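Local coordinates for CRISPR-associated endonuclease Cas2 2 (Thermus thermophilus, PDB 1ZPW), which is a Cas2-family protein of the CRISPR adaptive immune system against mobile genetic elements and probably acts as a metal-dependent RNA endonuclease, at residues D15-K20 with L59-L64; A22-S27 with R50-R55. All blocks are in the same frame, centred on the assembly; numbering follows the deposited sequence.

Interaction 1 of 2, residues D15-K20 with L59-L64; sequences DTRRVK and LGQDAL
In the ferredoxin-like fold of Cas2, Arg-17 in the first turn of helix 15-26 reaches the turn ahead of strand 63-68 and clasps Asp-62 in a two-pronged salt bridge. The guanidinium comes side-on, one nitrogen to each carboxylate oxygen. Arg-17 NE gives its hydrogen to Asp-62 OD2 over 2.8 Å, on the syn lone pair, while Arg-17 NH2 points almost straight at Asp-62 OD1, also 2.8 Å away and nearly in the guanidinium plane. The two flat groups are twisted 33° apart, so the grip is paired but not coplanar. A bend at chi3 (-56°) turns the end of the arginine so that its NE and NH2 flank meets the acid. Asp-62 OD2 also accepts from the backbone N of Asp-58, which helps fix the carboxylate; Ile-12 and Pro-13 pack against the Asp-62 side chain. The Asp-62 side chain lies about 7 Å from that of Asp-11, the predicted catalytic magnesium ligand, and the next residue, Ala-63, is hydrogen-bonded through its backbone to Asp-11. The side chain of Gln-61 crosses Arg-17 at about a right angle, its CB 3.8 Å from Arg-17 NH2.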
loop_
_atom_site.group_PDB
_atom_site.type_symbol
_atom_site.label_atom_id
_atom_site.label_comp_id
_atom_site.label_asym_id
_atom_site.label_seq_id
_atom_site.Cartn_x
_atom_site.Cartn_y
_atom_site.Cartn_z
ATOM N N ASP A 15 -2.190 7.536 14.736
ATOM C CA ASP A 15 -1.698 6.164 14.925
ATOM C C ASP A 15 -2.779 5.091 14.736
ATOM O O ASP A 15 -2.511 4.042 14.152
ATOM C CB ASP A 15 -1.082 5.982 16.325
ATOM C CG ASP A 15 0.276 6.637 16.480
ATOM O OD1 ASP A 15 0.933 7.071 15.498
ATOM O OD2 ASP A 15 0.769 6.750 17.631
ATOM N N THR A 16 -3.984 5.337 15.280
ATOM C CA THR A 16 -5.064 4.364 15.185
ATOM C C THR A 16 -5.477 4.120 13.728
ATOM O O THR A 16 -5.612 2.970 13.326
ATOM C CB THR A 16 -6.273 4.797 16.033
ATOM O OG1 THR A 16 -5.899 4.802 17.421
ATOM C CG2 THR A 16 -7.384 3.759 15.966
ATOM N N ARG A 17 -5.667 5.190 12.965
ATOM C CA ARG A 17 -5.984 5.041 11.541
ATOM C C ARG A 17 -4.856 4.327 10.818
ATOM O O ARG A 17 -5.118 3.509 9.951
ATOM C CB ARG A 17 -6.202 6.392 10.890
ATOM C CG ARG A 17 -7.463 7.067 11.394
ATOM C CD ARG A 17 -7.990 8.110 10.444
ATOM N NE ARG A 17 -7.007 9.137 10.115
ATOM C CZ ARG A 17 -6.793 10.243 10.838
ATOM N NH1 ARG A 17 -7.463 10.457 11.978
ATOM N NH2 ARG A 17 -5.883 11.116 10.438
ATOM N N ARG A 18 -3.609 4.603 11.197
ATOM C CA ARG A 18 -2.485 3.969 10.497
ATOM C C ARG A 18 -2.447 2.462 10.751
ATOM O O ARG A 18 -2.173 1.677 9.842
ATOM C CB ARG A 18 -1.151 4.580 10.930
ATOM C CG ARG A 18 -0.023 4.329 9.887
ATOM C CD ARG A 18 1.363 4.789 10.403
ATOM N NE ARG A 18 1.231 6.145 10.885
ATOM C CZ ARG A 18 1.276 6.501 12.160
ATOM N NH1 ARG A 18 1.029 7.762 12.471
ATOM N NH2 ARG A 18 1.562 5.600 13.118
ATOM N N VAL A 19 -2.732 2.067 11.995
ATOM C CA VAL A 19 -2.743 0.650 12.353
ATOM C C VAL A 19 -3.846 -0.036 11.536
ATOM O O VAL A 19 -3.633 -1.111 10.970
ATOM C CB VAL A 19 -3.034 0.462 13.867
ATOM C CG1 VAL A 19 -3.367 -0.983 14.124
ATOM C CG2 VAL A 19 -1.786 0.880 14.670
ATOM N N LYS A 20 -5.022 0.604 11.473
ATOM C CA LYS A 20 -6.126 -0.003 10.714
ATOM C C LYS A 20 -5.798 -0.137 9.228
ATOM O O LYS A 20 -6.092 -1.177 8.592
ATOM C CB LYS A 20 -7.397 0.815 10.894
ATOM C CG LYS A 20 -7.917 0.709 12.336
ATOM C CD LYS A 20 -9.175 1.523 12.498
ATOM C CE LYS A 20 -9.609 1.521 13.939
ATOM N NZ LYS A 20 -10.789 2.436 14.098
ATOM N N LEU A 59 -9.802 11.956 4.923
ATOM C CA LEU A 59 -9.192 12.422 3.659
ATOM C C LEU A 59 -8.765 13.906 3.682
ATOM O O LEU A 59 -8.107 14.375 2.757
ATOM C CB LEU A 59 -9.987 11.975 2.400
ATOM C CG LEU A 59 -9.854 10.477 2.006
ATOM C CD1 LEU A 59 -10.005 10.217 0.507
ATOM C CD2 LEU A 59 -8.561 9.822 2.459
ATOM N N GLY A 60 -9.061 14.597 4.781
ATOM C CA GLY A 60 -8.484 15.904 5.043
ATOM C C GLY A 60 -7.107 15.900 5.693
ATOM O O GLY A 60 -6.429 16.933 5.679
ATOM N N GLN A 61 -6.691 14.764 6.262
ATOM C CA GLN A 61 -5.390 14.667 6.943
ATOM C C GLN A 61 -4.433 13.631 6.341
ATOM O O GLN A 61 -3.206 13.752 6.518
ATOM C CB GLN A 61 -5.544 14.315 8.419
ATOM C CG GLN A 61 -6.157 15.396 9.282
ATOM C CD GLN A 61 -6.074 15.093 10.793
ATOM O OE1 GLN A 61 -6.559 15.889 11.602
ATOM N NE2 GLN A 61 -5.465 13.959 11.172
ATOM N N ASP A 62 -4.988 12.613 5.714
ATOM C CA ASP A 62 -4.233 11.395 5.366
ATOM C C ASP A 62 -3.920 11.388 3.892
ATOM O O ASP A 62 -4.654 12.000 3.094
ATOM C CB ASP A 62 -5.109 10.175 5.636
ATOM C CG ASP A 62 -5.376 9.952 7.086
ATOM O OD1 ASP A 62 -4.696 10.579 7.956
ATOM O OD2 ASP A 62 -6.247 9.161 7.445
ATOM N N ALA A 63 -2.834 10.710 3.522
ATOM C CA ALA A 63 -2.483 10.523 2.112
ATOM C C ALA A 63 -2.188 9.066 1.819
ATOM O O ALA A 63 -1.462 8.413 2.542
ATOM C CB ALA A 63 -1.263 11.332 1.786
ATOM N N LEU A 64 -2.695 8.583 0.693
ATOM C CA LEU A 64 -2.402 7.243 0.227
ATOM C C LEU A 64 -2.117 7.341 -1.261
ATOM O O LEU A 64 -2.950 7.854 -2.028
ATOM C CB LEU A 64 -3.602 6.304 0.497
ATOM C CG LEU A 64 -3.435 4.819 0.173
ATOM C CD1 LEU A 64 -4.688 4.013 0.563
ATOM C CD2 LEU A 64 -3.184 4.534 -1.261
#

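Interaction 2 of 2, residues A22-S27 with R50-R55; sequences ANLLKS and RRRARR
The carbonyl oxygen of Leu-24 is gripped twice from Ser-27, by the backbone N at 2.9 Å and by the hydroxyl OG, which donates to it over 2.8 Å. The hydroxyl lies in the carbonyl plane, and it gets there because OG sits between the backbone N and the carbonyl carbon of its own residue (chi1 73°), folded back toward the Leu-24 carbonyl. From helix 15-26 the Leu-24 side chain crosses to helix 43-56, the second helix packed on the sheet of this ferredoxin-like fold. Its two methyls fork over Arg-52 and Ala-53. CD1 rests over the middle of one guanidinium face, 3.6 Å from Arg-52 CZ. CD2 presses instead on the helix backbone, 3.5 Å from Ala-53 N, and meets the Ala-53 CB methyl at 4.1 Å. Arg-52 CB lies near both methyls, and a bend at chi3 (69°) folds the rest of the arginine so that its flat end faces CD1. Beyond the leucine, Arg-52 NH1 comes within 3.9 Å of Ser-27 OG, and it has a weak hydrogen bond to Tyr-28 OH and a long, weak ion pair with Asp-48. Leu-24 also packs on Leu-56, farther along helix 43-56. The helices therefore meet here mainly by van der Waals contact, with no hydrogen bond between the two segments: a leucine methyl uses the apolar face of the guanidinium, while the pairings of NH1 with Tyr-28 and Asp-48 are both weak.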
loop_
_atom_site.group_PDB
_atom_site.type_symbol
_atom_site.label_atom_id
_atom_site.label_comp_id
_atom_site.label_asym_id
_atom_site.label_seq_id
_atom_site.Cartn_x
_atom_site.Cartn_y
_atom_site.Cartn_z
ATOM N N ALA A 22 -2.723 -0.329 7.862
ATOM C CA ALA A 22 -1.730 -1.398 7.694
ATOM C C ALA A 22 -2.346 -2.784 7.767
ATOM O O ALA A 22 -1.971 -3.673 6.998
ATOM C CB ALA A 22 -0.588 -1.261 8.709
ATOM N N ASN A 23 -3.277 -2.977 8.686
ATOM C CA ASN A 23 -3.947 -4.258 8.803
ATOM C C ASN A 23 -4.741 -4.567 7.550
ATOM O O ASN A 23 -4.760 -5.711 7.070
ATOM C CB ASN A 23 -4.843 -4.281 10.042
ATOM C CG ASN A 23 -4.058 -4.323 11.326
ATOM O OD1 ASN A 23 -2.911 -4.801 11.362
ATOM N ND2 ASN A 23 -4.665 -3.830 12.408
ATOM N N LEU A 24 -5.376 -3.540 6.987
ATOM C CA LEU A 24 -6.068 -3.721 5.705
ATOM C C LEU A 24 -5.104 -4.133 4.590
ATOM O O LEU A 24 -5.355 -5.090 3.847
ATOM C CB LEU A 24 -6.844 -2.454 5.357
ATOM C CG LEU A 24 -7.416 -2.439 3.940
ATOM C CD1 LEU A 24 -8.504 -3.499 3.874
ATOM C CD2 LEU A 24 -7.946 -1.056 3.560
ATOM N N LEU A 25 -3.970 -3.426 4.497
ATOM C CA LEU A 25 -3.020 -3.699 3.429
ATOM C C LEU A 25 -2.442 -5.128 3.470
ATOM O O LEU A 25 -2.144 -5.691 2.428
ATOM C CB LEU A 25 -1.896 -2.645 3.418
ATOM C CG LEU A 25 -2.422 -1.249 3.022
ATOM C CD1 LEU A 25 -1.253 -0.250 2.987
ATOM C CD2 LEU A 25 -3.120 -1.227 1.640
ATOM N N LYS A 26 -2.349 -5.701 4.664
ATOM C CA LYS A 26 -1.930 -7.095 4.828
ATOM C C LYS A 26 -2.801 -8.083 4.055
ATOM O O LYS A 26 -2.331 -9.149 3.655
ATOM C CB LYS A 26 -1.897 -7.446 6.316
ATOM C CG LYS A 26 -0.817 -6.710 7.047
ATOM C CD LYS A 26 0.500 -7.462 7.042
ATOM C CE LYS A 26 1.540 -6.649 7.817
ATOM N NZ LYS A 26 2.793 -7.361 8.088
ATOM N N SER A 27 -4.069 -7.733 3.828
ATOM C CA SER A 27 -4.958 -8.621 3.082
ATOM C C SER A 27 -4.663 -8.613 1.575
ATOM O O SER A 27 -5.132 -9.485 0.809
ATOM C CB SER A 27 -6.445 -8.389 3.478
ATOM O OG SER A 27 -6.902 -7.183 2.934
ATOM N N ARG A 50 -9.229 0.347 -2.642
ATOM C CA ARG A 50 -9.641 1.753 -2.513
ATOM C C ARG A 50 -10.900 1.920 -1.703
ATOM O O ARG A 50 -10.972 2.788 -0.813
ATOM C CB ARG A 50 -9.851 2.408 -3.860
ATOM C CG ARG A 50 -8.606 2.569 -4.692
ATOM C CD ARG A 50 -8.815 3.630 -5.763
ATOM N NE ARG A 50 -10.066 3.289 -6.443
ATOM C CZ ARG A 50 -10.148 2.620 -7.592
ATOM N NH1 ARG A 50 -11.353 2.298 -8.070
ATOM N NH2 ARG A 50 -9.058 2.298 -8.291
ATOM N N ARG A 51 -11.899 1.082 -1.992
ATOM C CA ARG A 51 -13.167 1.151 -1.300
ATOM C C ARG A 51 -12.994 0.976 0.205
ATOM O O ARG A 51 -13.574 1.739 0.993
ATOM C CB ARG A 51 -14.112 0.092 -1.878
ATOM C CG ARG A 51 -15.336 -0.286 -1.066
ATOM C CD ARG A 51 -16.028 -1.629 -1.503
ATOM N NE ARG A 51 -16.014 -1.904 -2.948
ATOM C CZ ARG A 51 -16.718 -1.219 -3.866
ATOM N NH1 ARG A 51 -16.645 -1.528 -5.159
ATOM N NH2 ARG A 51 -17.487 -0.209 -3.482
ATOM N N ARG A 52 -12.161 0.015 0.598
ATOM C CA ARG A 52 -11.955 -0.279 2.013
ATOM C C ARG A 52 -11.055 0.770 2.649
ATOM O O ARG A 52 -11.271 1.121 3.809
ATOM C CB ARG A 52 -11.406 -1.705 2.164
ATOM C CG ARG A 52 -12.449 -2.753 1.698
ATOM C CD ARG A 52 -12.046 -4.189 1.789
ATOM N NE ARG A 52 -11.922 -4.650 3.169
ATOM C CZ ARG A 52 -11.284 -5.774 3.505
ATOM N NH1 ARG A 52 -10.720 -6.537 2.564
ATOM N NH2 ARG A 52 -11.199 -6.131 4.776
ATOM N N ALA A 53 -10.060 1.257 1.910
ATOM C CA ALA A 53 -9.158 2.284 2.458
ATOM C C ALA A 53 -9.950 3.568 2.717
ATOM O O ALA A 53 -9.802 4.208 3.742
ATOM C CB ALA A 53 -7.987 2.550 1.513
ATOM N N ARG A 54 -10.875 3.869 1.814
ATOM C CA ARG A 54 -11.704 5.056 1.989
ATOM C C ARG A 54 -12.544 5.047 3.256
ATOM O O ARG A 54 -12.839 6.120 3.805
ATOM C CB ARG A 54 -12.624 5.182 0.799
ATOM C CG ARG A 54 -11.963 5.650 -0.432
ATOM C CD ARG A 54 -13.003 5.698 -1.546
ATOM N NE ARG A 54 -12.448 5.926 -2.858
ATOM C CZ ARG A 54 -12.067 7.111 -3.284
ATOM N NH1 ARG A 54 -12.154 8.172 -2.489
ATOM N NH2 ARG A 54 -11.588 7.242 -4.503
ATOM N N ARG A 55 -12.976 3.885 3.717
ATOM C CA ARG A 55 -13.752 3.821 4.949
ATOM C C ARG A 55 -12.884 4.278 6.113
ATOM O O ARG A 55 -13.404 4.832 7.075
ATOM C CB ARG A 55 -14.334 2.427 5.248
ATOM C CG ARG A 55 -15.183 1.832 4.146
ATOM C CD ARG A 55 -15.711 0.417 4.427
ATOM N NE ARG A 55 -16.711 0.036 3.430
ATOM C CZ ARG A 55 -16.842 -1.171 2.910
ATOM N NH1 ARG A 55 -16.036 -2.153 3.303
ATOM N NH2 ARG A 55 -17.772 -1.393 1.978
#

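Overall arrangement
From the N terminus, strand 4-11 runs through the middle of the sheet into helix 15-26, whose two halves serve the two contacts. Segment 22-27 pairs with 50-55 on helix 43-56, so interaction 2 closes a loop around the hairpin of strands 29-33 and 36-41. The chain then leaves helix 43-56 for the turn before strand 63-68, and interaction 1 brings this turn back to the start of helix 15-26, a wider loop that encloses the first. Their centres lie 11 Å apart, and they touch where Leu-64 CD1 meets Ala-53 CB at 3.7 Å. Interaction 2 thus packs helix 15-26 against helix 43-56, and interaction 1 fastens the lead-in to strand 63-68.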